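Local coordinates for hypothetical protein TM0894 (Thermotoga maritima, PDB 1ZTC) that probably acts as a metal-dependent hydrolase of the metallo-beta-lactamase superfamily, possibly an endoribonuclease, and holds two nickel ions in its active site, at residues I48-N53 with L84-N89; V77-V82 with A96-H101; V144-T149 with L157-D162. All blocks are in the same frame, centred on the assembly; numbering follows the deposited sequence.

Contact 1: I48-N53 with L84-N89; sequences IIDPGN and LDHIFN. With NI (nickel (II) ion), chain E.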
loop_
_atom_site.group_PDB
_atom_site.type_symbol
_atom_site.label_atom_id
_atom_site.label_comp_id
_atom_site.label_asym_id
_atom_site.label_seq_id
_atom_site.Cartn_x
_atom_site.Cartn_y
_atom_site.Cartn_z
ATOM N N ILE A 48 17.657 2.844 19.620
ATOM C CA ILE A 48 16.973 2.597 18.347
ATOM C C ILE A 48 17.862 2.977 17.172
ATOM O O ILE A 48 18.431 4.062 17.135
ATOM C CB ILE A 48 15.622 3.353 18.273
ATOM C CG1 ILE A 48 14.658 2.726 19.285
ATOM C CG2 ILE A 48 15.040 3.286 16.837
ATOM C CD1 ILE A 48 13.390 3.482 19.535
ATOM N N ILE A 49 17.946 2.086 16.190
ATOM C CA ILE A 49 18.576 2.416 14.917
ATOM C C ILE A 49 17.491 2.485 13.860
ATOM O O ILE A 49 16.807 1.481 13.619
ATOM C CB ILE A 49 19.653 1.399 14.514
ATOM C CG1 ILE A 49 20.730 1.311 15.609
ATOM C CG2 ILE A 49 20.308 1.800 13.210
ATOM C CD1 ILE A 49 21.856 0.299 15.300
ATOM N N ASP A 50 17.347 3.672 13.253
ATOM C CA ASP A 50 16.312 3.998 12.262
ATOM C C ASP A 50 14.916 3.829 12.865
ATOM O O ASP A 50 14.317 2.770 12.725
ATOM C CB ASP A 50 16.482 3.186 10.974
ATOM C CG ASP A 50 17.627 3.696 10.106
ATOM O OD1 ASP A 50 18.261 4.701 10.504
ATOM O OD2 ASP A 50 17.883 3.116 9.029
ATOM N N PRO A 51 14.407 4.884 13.540
ATOM C CA PRO A 51 13.104 4.824 14.215
ATOM C C PRO A 51 11.888 4.644 13.306
ATOM O O PRO A 51 10.804 4.283 13.785
ATOM C CB PRO A 51 13.041 6.155 14.994
ATOM C CG PRO A 51 13.931 7.074 14.222
ATOM C CD PRO A 51 15.063 6.189 13.752
ATOM N N GLY A 52 12.074 4.902 12.006
ATOM C CA GLY A 52 11.087 4.590 11.038
ATOM C C GLY A 52 10.100 5.695 10.706
ATOM O O GLY A 52 10.302 6.876 10.992
ATOM N N ASN A 53 9.009 5.276 10.089
ATOM C CA ASN A 53 8.047 6.179 9.520
ATOM C C ASN A 53 6.698 6.062 10.230
ATOM O O ASN A 53 6.408 5.079 10.891
ATOM C CB ASN A 53 7.899 5.862 8.033
ATOM C CG ASN A 53 7.186 6.960 7.265
ATOM O OD1 ASN A 53 7.357 8.137 7.575
ATOM N ND2 ASN A 53 6.275 6.561 6.353
ATOM N N LEU A 84 13.299 10.539 5.236
ATOM C CA LEU A 84 12.127 10.619 6.092
ATOM C C LEU A 84 11.567 9.268 6.554
ATOM O O LEU A 84 11.095 9.128 7.678
ATOM C CB LEU A 84 11.026 11.366 5.329
ATOM C CG LEU A 84 10.009 12.107 6.179
ATOM C CD1 LEU A 84 10.669 13.092 7.130
ATOM C CD2 LEU A 84 9.031 12.803 5.204
ATOM N N ASP A 85 11.596 8.284 5.659
ATOM C CA ASP A 85 11.059 6.939 5.964
ATOM C C ASP A 85 11.898 6.178 7.022
ATOM O O ASP A 85 11.438 5.189 7.624
ATOM C CB ASP A 85 10.893 6.123 4.669
ATOM C CG ASP A 85 12.204 5.945 3.903
ATOM O OD1 ASP A 85 12.955 6.936 3.689
ATOM O OD2 ASP A 85 12.496 4.795 3.552
ATOM N N HIS A 86 13.091 6.699 7.295
ATOM C CA HIS A 86 13.980 6.199 8.355
ATOM C C HIS A 86 13.958 7.033 9.659
ATOM O O HIS A 86 14.196 6.508 10.757
ATOM C CB HIS A 86 15.421 6.181 7.793
ATOM C CG HIS A 86 15.628 5.150 6.736
ATOM N ND1 HIS A 86 16.398 4.027 6.943
ATOM C CD2 HIS A 86 15.128 5.043 5.480
ATOM C CE1 HIS A 86 16.378 3.280 5.852
ATOM N NE2 HIS A 86 15.598 3.861 4.963
ATOM N N ILE A 87 13.728 8.334 9.538
ATOM C CA ILE A 87 13.920 9.247 10.648
ATOM C C ILE A 87 12.651 9.842 11.263
ATOM O O ILE A 87 12.721 10.448 12.336
ATOM C CB ILE A 87 14.828 10.428 10.246
ATOM C CG1 ILE A 87 14.124 11.333 9.202
ATOM C CG2 ILE A 87 16.160 9.917 9.739
ATOM C CD1 ILE A 87 14.868 12.546 8.828
ATOM N N PHE A 88 11.527 9.765 10.572
ATOM C CA PHE A 88 10.349 10.531 10.996
ATOM C C PHE A 88 9.993 10.318 12.476
ATOM O O PHE A 88 9.727 11.289 13.225
ATOM C CB PHE A 88 9.112 10.177 10.173
ATOM C CG PHE A 88 7.898 10.900 10.639
ATOM C CD1 PHE A 88 7.630 12.170 10.186
ATOM C CD2 PHE A 88 7.065 10.344 11.606
ATOM C CE1 PHE A 88 6.553 12.899 10.679
ATOM C CE2 PHE A 88 5.980 11.066 12.101
ATOM C CZ PHE A 88 5.724 12.334 11.617
ATOM N N ASN A 89 9.995 9.059 12.890
ATOM C CA ASN A 89 9.572 8.686 14.253
ATOM C C ASN A 89 10.517 9.187 15.336
ATOM O O ASN A 89 10.208 9.076 16.522
ATOM C CB ASN A 89 9.350 7.153 14.392
ATOM C CG ASN A 89 8.165 6.655 13.613
ATOM O OD1 ASN A 89 7.267 7.416 13.306
ATOM N ND2 ASN A 89 8.126 5.342 13.328
HETATM NI NI NI E . 15.031 3.682 2.797
HETATM O O HOH W 1 13.896 4.371 0.576
HETATM O O HOH W 2 15.132 6.128 2.334
#
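H86 and D50 meet through a nearly straight hydrogen bond, H86 ND1 to D50 OD2, 2.7 Å at 166°. OD2 lies in the plane of the imidazole, but the carboxylate stands almost upright to the ring, and OD2 is met from above the carboxylate plane. OD2 also takes a bond from T80 OG1, which helps fix the carboxylate. With ND1 engaged, H86 NE2 binds a nickel ion at 2.2 Å, so D50 acts as a second-shell anchor for this ligand. D85 lies beside the same metal. Its OD1 accepts a bond from a nickel-bound water at 2.7 Å, while OD2 stands 2.9 Å from the nickel.

Behind the site the backbone is closely paired. G52 N gives its hydrogen to H86 O (2.9 Å), and G52 O accepts from N89 N (2.9 Å). The N89 amide bridges two carbonyls of the 50-53 loop: ND2 donates to P51 O at 2.9 Å and more weakly to N53 O. CG of N89 lies anti to the carbonyl carbon (chi1 -68°), which sets the amide beside these carbonyls. D174 and H211 complete the protein ligands of this dinuclear metallo-beta-lactamase site.

Contact 2: V77-V82 with A96-H101; sequences VLFTHV and ATFYVH. With NI (nickel (II) ion), chain F.
This is a parallel strand pairing inside the six-stranded mixed sheet, between strands 76-78 and 97-101; the first strand then runs on into the metal-binding loop. V77 is paired with F98 and L78 with Y99. Three backbone bonds alternate across the pair: V77 N to T97 O (2.8 Å), Y99 N to V77 O and F79 N to Y99 O.

The side chains sort onto two faces. On the face of V77 and F98, the valine lies alongside the ring and points the same way; V77 CB is 3.6 Å from F98 CD1. CG2 of V77 reaches back to the A96 methyl, which sits over one face of the F98 ring, offset toward its rim. The rings of F79 and F98 meet rim to rim with planes only 13° apart, F79 CZ to F98 CD1 at 3.7 Å, and neither covers the other. V100 CB comes to the edge of F79, and V100 CG2 touches V82 CG2 at 3.8 Å. On the other face L78 CG packs on Y99 CB at 3.8 Å. The Y99 hydroxyl is bonded to D76.

Beyond the strand, H81 points its CB away from strand 97-101; its CG sits between the backbone N and the carbonyl carbon (chi1 66°). Its ND1 donates to T80 OG1 at 2.9 Å, in the ring plane, and its NE2 binds the second nickel ion. H83, H152 and D174 are the other protein ligands. The arrangement is a beta-alpha-beta unit whose connection carries the histidine-rich metal-binding loop of the metallo-beta-lactamase fold.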
loop_
_atom_site.group_PDB
_atom_site.type_symbol
_atom_site.label_atom_id
_atom_site.label_comp_id
_atom_site.label_asym_id
_atom_site.label_seq_id
_atom_site.Cartn_x
_atom_site.Cartn_y
_atom_site.Cartn_z
ATOM N N VAL A 77 19.405 7.232 19.654
ATOM C CA VAL A 77 18.825 6.946 18.347
ATOM C C VAL A 77 19.860 7.229 17.278
ATOM O O VAL A 77 20.402 8.341 17.215
ATOM C CB VAL A 77 17.550 7.790 18.072
ATOM C CG1 VAL A 77 17.021 7.541 16.658
ATOM C CG2 VAL A 77 16.485 7.461 19.095
ATOM N N LEU A 78 20.157 6.211 16.475
ATOM C CA LEU A 78 21.126 6.337 15.389
ATOM C C LEU A 78 20.424 6.236 14.034
ATOM O O LEU A 78 19.445 5.489 13.874
ATOM C CB LEU A 78 22.215 5.272 15.510
ATOM C CG LEU A 78 22.989 5.265 16.831
ATOM C CD1 LEU A 78 22.301 4.414 17.879
ATOM C CD2 LEU A 78 24.384 4.746 16.612
ATOM N N PHE A 79 20.929 7.001 13.074
ATOM C CA PHE A 79 20.388 7.017 11.728
ATOM C C PHE A 79 21.385 6.492 10.717
ATOM O O PHE A 79 22.513 6.967 10.636
ATOM C CB PHE A 79 20.016 8.439 11.290
ATOM C CG PHE A 79 19.083 9.166 12.226
ATOM C CD1 PHE A 79 17.850 8.618 12.571
ATOM C CD2 PHE A 79 19.410 10.433 12.700
ATOM C CE1 PHE A 79 16.976 9.293 13.411
ATOM C CE2 PHE A 79 18.552 11.108 13.540
ATOM C CZ PHE A 79 17.313 10.537 13.890
ATOM N N THR A 80 20.956 5.538 9.902
ATOM C CA THR A 80 21.725 5.187 8.723
ATOM C C THR A 80 21.854 6.409 7.832
ATOM O O THR A 80 22.932 6.729 7.362
ATOM C CB THR A 80 21.115 4.015 7.956
ATOM O OG1 THR A 80 19.782 4.321 7.543
ATOM C CG2 THR A 80 21.139 2.774 8.831
ATOM N N HIS A 81 20.748 7.120 7.635
ATOM C CA HIS A 81 20.791 8.338 6.879
ATOM C C HIS A 81 19.527 9.165 7.052
ATOM O O HIS A 81 18.534 8.689 7.591
ATOM C CB HIS A 81 21.021 8.021 5.406
ATOM C CG HIS A 81 19.905 7.281 4.749
ATOM N ND1 HIS A 81 19.446 6.062 5.201
ATOM C CD2 HIS A 81 19.196 7.565 3.636
ATOM C CE1 HIS A 81 18.508 5.629 4.389
ATOM N NE2 HIS A 81 18.330 6.527 3.441
ATOM N N VAL A 82 19.558 10.382 6.519
ATOM C CA VAL A 82 18.505 11.348 6.730
ATOM C C VAL A 82 17.513 11.303 5.582
ATOM O O VAL A 82 17.528 12.145 4.706
ATOM C CB VAL A 82 19.124 12.741 6.925
ATOM C CG1 VAL A 82 17.999 13.794 7.136
ATOM C CG2 VAL A 82 20.050 12.678 8.096
ATOM N N ALA A 96 16.311 11.282 23.961
ATOM C CA ALA A 96 17.366 10.573 23.285
ATOM C C ALA A 96 18.467 11.498 22.797
ATOM O O ALA A 96 18.254 12.681 22.522
ATOM C CB ALA A 96 16.795 9.805 22.110
ATOM N N THR A 97 19.665 10.935 22.731
ATOM C CA THR A 97 20.750 11.521 21.973
ATOM C C THR A 97 20.667 10.919 20.583
ATOM O O THR A 97 20.485 9.704 20.437
ATOM C CB THR A 97 22.087 11.197 22.617
ATOM O OG1 THR A 97 22.045 11.658 23.972
ATOM C CG2 THR A 97 23.246 11.865 21.855
ATOM N N PHE A 98 20.800 11.779 19.577
ATOM C CA PHE A 98 20.737 11.390 18.190
ATOM C C PHE A 98 22.105 11.326 17.568
ATOM O O PHE A 98 22.926 12.192 17.824
ATOM C CB PHE A 98 19.844 12.375 17.422
ATOM C CG PHE A 98 18.430 12.354 17.896
ATOM C CD1 PHE A 98 17.567 11.365 17.454
ATOM C CD2 PHE A 98 17.975 13.282 18.830
ATOM C CE1 PHE A 98 16.263 11.294 17.908
ATOM C CE2 PHE A 98 16.662 13.216 19.296
ATOM C CZ PHE A 98 15.809 12.212 18.828
ATOM N N TYR A 99 22.347 10.299 16.739
ATOM C CA TYR A 99 23.671 10.091 16.116
ATOM C C TYR A 99 23.494 10.021 14.622
ATOM O O TYR A 99 22.663 9.252 14.124
ATOM C CB TYR A 99 24.333 8.787 16.582
ATOM C CG TYR A 99 24.519 8.644 18.073
ATOM C CD1 TYR A 99 23.424 8.477 18.902
ATOM C CD2 TYR A 99 25.788 8.613 18.648
ATOM C CE1 TYR A 99 23.560 8.319 20.250
ATOM C CE2 TYR A 99 25.943 8.471 20.032
ATOM C CZ TYR A 99 24.808 8.322 20.818
ATOM O OH TYR A 99 24.885 8.166 22.178
ATOM N N VAL A 100 24.309 10.790 13.918
ATOM C CA VAL A 100 24.172 10.969 12.476
ATOM C C VAL A 100 25.526 11.418 11.924
ATOM O O VAL A 100 26.285 12.086 12.629
ATOM C CB VAL A 100 23.045 12.039 12.145
ATOM C CG1 VAL A 100 23.390 13.378 12.691
ATOM C CG2 VAL A 100 22.754 12.146 10.665
ATOM N N HIS A 101 25.820 11.047 10.678
ATOM C CA HIS A 101 27.064 11.458 10.044
ATOM C C HIS A 101 27.084 12.959 9.822
ATOM O O HIS A 101 26.104 13.550 9.344
ATOM C CB HIS A 101 27.301 10.723 8.708
ATOM C CG HIS A 101 28.697 10.899 8.178
ATOM N ND1 HIS A 101 29.125 12.069 7.593
ATOM C CD2 HIS A 101 29.779 10.080 8.219
ATOM C CE1 HIS A 101 30.404 11.955 7.269
ATOM N NE2 HIS A 101 30.821 10.754 7.633
HETATM NI NI NI F . 17.202 6.250 1.631
HETATM O O HOH W 3 23.960 9.276 9.251
HETATM O O HOH W 2 15.132 6.128 2.334
HETATM O O HOH W 4 15.736 5.780 -0.248
#

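Contact 3: V144-T149 with L157-D162; sequences VKVFHT and LSFLLD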
loop_
_atom_site.group_PDB
_atom_site.type_symbol
_atom_site.label_atom_id
_atom_site.label_comp_id
_atom_site.label_asym_id
_atom_site.label_seq_id
_atom_site.Cartn_x
_atom_site.Cartn_y
_atom_site.Cartn_z
ATOM N N VAL A 144 29.051 -1.579 18.983
ATOM C CA VAL A 144 28.523 -1.014 17.751
ATOM C C VAL A 144 29.658 -0.365 16.986
ATOM O O VAL A 144 30.322 0.526 17.492
ATOM C CB VAL A 144 27.421 0.010 18.037
ATOM C CG1 VAL A 144 26.899 0.628 16.727
ATOM C CG2 VAL A 144 26.288 -0.657 18.794
ATOM N N LYS A 145 29.923 -0.884 15.798
ATOM C CA LYS A 145 30.909 -0.299 14.905
ATOM C C LYS A 145 30.213 0.457 13.774
ATOM O O LYS A 145 29.338 -0.079 13.113
ATOM C CB LYS A 145 31.823 -1.379 14.346
ATOM C CG LYS A 145 32.812 -0.879 13.284
ATOM C CD LYS A 145 33.904 0.004 13.844
ATOM C CE LYS A 145 34.971 0.225 12.783
ATOM N NZ LYS A 145 36.218 0.817 13.322
ATOM N N VAL A 146 30.652 1.701 13.573
ATOM C CA VAL A 146 30.077 2.618 12.581
ATOM C C VAL A 146 30.922 2.658 11.324
ATOM O O VAL A 146 32.123 2.866 11.384
ATOM C CB VAL A 146 30.011 4.065 13.141
ATOM C CG1 VAL A 146 29.355 4.995 12.149
ATOM C CG2 VAL A 146 29.259 4.088 14.462
ATOM N N PHE A 147 30.274 2.510 10.180
ATOM C CA PHE A 147 30.956 2.549 8.895
ATOM C C PHE A 147 30.306 3.609 8.033
ATOM O O PHE A 147 29.074 3.642 7.893
ATOM C CB PHE A 147 30.838 1.199 8.186
ATOM C CG PHE A 147 31.577 0.091 8.863
ATOM C CD1 PHE A 147 32.957 -0.007 8.769
ATOM C CD2 PHE A 147 30.896 -0.867 9.577
ATOM C CE1 PHE A 147 33.637 -1.049 9.401
ATOM C CE2 PHE A 147 31.571 -1.908 10.211
ATOM C CZ PHE A 147 32.922 -1.999 10.118
ATOM N N HIS A 148 31.125 4.461 7.445
ATOM C CA HIS A 148 30.636 5.435 6.441
ATOM C C HIS A 148 30.481 4.720 5.114
ATOM O O HIS A 148 31.457 4.231 4.545
ATOM C CB HIS A 148 31.602 6.609 6.273
ATOM C CG HIS A 148 31.022 7.767 5.500
ATOM N ND1 HIS A 148 31.803 8.748 4.927
ATOM C CD2 HIS A 148 29.738 8.117 5.247
ATOM C CE1 HIS A 148 31.028 9.651 4.352
ATOM N NE2 HIS A 148 29.767 9.287 4.520
ATOM N N THR A 149 29.251 4.647 4.633
ATOM C CA THR A 149 28.934 3.873 3.454
ATOM C C THR A 149 28.132 4.749 2.486
ATOM O O THR A 149 26.938 4.518 2.289
ATOM C CB THR A 149 28.166 2.595 3.836
ATOM O OG1 THR A 149 27.045 2.926 4.670
ATOM C CG2 THR A 149 29.050 1.631 4.622
ATOM N N LEU A 157 25.382 5.721 6.683
ATOM C CA LEU A 157 26.113 4.863 7.606
ATOM C C LEU A 157 25.515 3.475 7.661
ATOM O O LEU A 157 24.288 3.298 7.543
ATOM C CB LEU A 157 26.038 5.428 9.028
ATOM C CG LEU A 157 26.624 6.817 9.291
ATOM C CD1 LEU A 157 26.243 7.240 10.706
ATOM C CD2 LEU A 157 28.120 6.876 9.081
ATOM N N SER A 158 26.400 2.496 7.883
ATOM C CA SER A 158 26.017 1.134 8.223
ATOM C C SER A 158 26.607 0.824 9.612
ATOM O O SER A 158 27.626 1.409 10.024
ATOM C CB SER A 158 26.484 0.130 7.147
ATOM O OG SER A 158 26.023 0.490 5.841
ATOM N N PHE A 159 25.941 -0.074 10.332
ATOM C CA PHE A 159 26.304 -0.408 11.703
ATOM C C PHE A 159 26.469 -1.923 11.901
ATOM O O PHE A 159 25.583 -2.708 11.575
ATOM C CB PHE A 159 25.244 0.080 12.677
ATOM C CG PHE A 159 24.942 1.530 12.579
ATOM C CD1 PHE A 159 25.782 2.472 13.173
ATOM C CD2 PHE A 159 23.829 1.972 11.877
ATOM C CE1 PHE A 159 25.512 3.833 13.078
ATOM C CE2 PHE A 159 23.553 3.322 11.775
ATOM C CZ PHE A 159 24.392 4.266 12.373
ATOM N N LEU A 160 27.611 -2.308 12.450
ATOM C CA LEU A 160 27.897 -3.692 12.768
ATOM C C LEU A 160 27.764 -3.879 14.267
ATOM O O LEU A 160 28.424 -3.172 15.058
ATOM C CB LEU A 160 29.313 -4.040 12.302
ATOM C CG LEU A 160 29.762 -5.504 12.441
ATOM C CD1 LEU A 160 28.997 -6.415 11.462
ATOM C CD2 LEU A 160 31.249 -5.602 12.188
ATOM N N LEU A 161 26.939 -4.843 14.657
ATOM C CA LEU A 161 26.541 -5.022 16.039
ATOM C C LEU A 161 27.054 -6.378 16.544
ATOM O O LEU A 161 26.880 -7.389 15.874
ATOM C CB LEU A 161 25.016 -4.996 16.143
ATOM C CG LEU A 161 24.213 -3.962 15.326
ATOM C CD1 LEU A 161 22.733 -4.169 15.593
ATOM C CD2 LEU A 161 24.633 -2.563 15.694
ATOM N N ASP A 162 27.632 -6.394 17.725
ATOM C CA ASP A 162 27.945 -7.664 18.378
ATOM C C ASP A 162 26.909 -7.933 19.462
ATOM O O ASP A 162 26.938 -7.350 20.541
ATOM C CB ASP A 162 29.383 -7.761 18.832
ATOM C CG ASP A 162 30.345 -8.040 17.624
ATOM O OD1 ASP A 162 30.120 -8.996 16.834
ATOM O OD2 ASP A 162 31.300 -7.264 17.459
#
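Strands 144-148 and 157-162 run antiparallel, their axes 4.7 Å apart at closest approach and 160° between directions. K145 with L160 and F147 with S158 are hydrogen-bonded pairs, each joined by two backbone bonds. The straightest is K145 N to L160 O, 2.8 Å at 176°. V144, V146 and H148 face L161, F159 and L157 in the non-hydrogen-bonded pairs.

These last six side chains share one face. V146 stands alongside F159 and points the same way, with CG2 at the edge of the ring, 4.0 Å from F159 CE1. The other methyl, V146 CG1, meets L157 CD2 at 3.8 Å. V144 CG2 touches L161 CD2 at 4.0 Å. F159 and L161 also pack on I49, so this face looks inward to the other sheet.

On the opposite face, L160 CB approaches F147 CE2 at the edge of the ring (3.7 Å), in its plane. F147 has CG anti to the carbonyl carbon (chi1 -67°), which brings the ring edge to L160 on the partner strand, diagonally across. F197 of helix 192-201 meets the same ring edge-to-face. At the strand end T149 OG1 and S158 OG lie 2.9 Å apart; the first is also bonded to H156 and the second to T172 O. The pair forms a beta hairpin in the second sheet, lying between the first sheet and helix 192-201, as expected of the alpha-beta/beta-alpha sandwich of metallo-beta-lactamases.

From the N terminus, strand 45-49 leads into the first half of contact 1. The chain then passes through helix 57-67 to strand 76-78, which opens contact 2. Contact 1 closes at 84-89, and contact 2 closes later at 96-101, so the two loops cross. They share the first sheet, where strands 45-49 and 76-78 are neighbours, and a water that bridges the two nickel ions. Contact 3 follows in series and closes a short hairpin in the second sheet. Its inward face packs on strand 45-49 of contact 1, which ties the two sheets together. It meets contact 2 through L157 N and T80 O and through the stacked rings of H101 and H148.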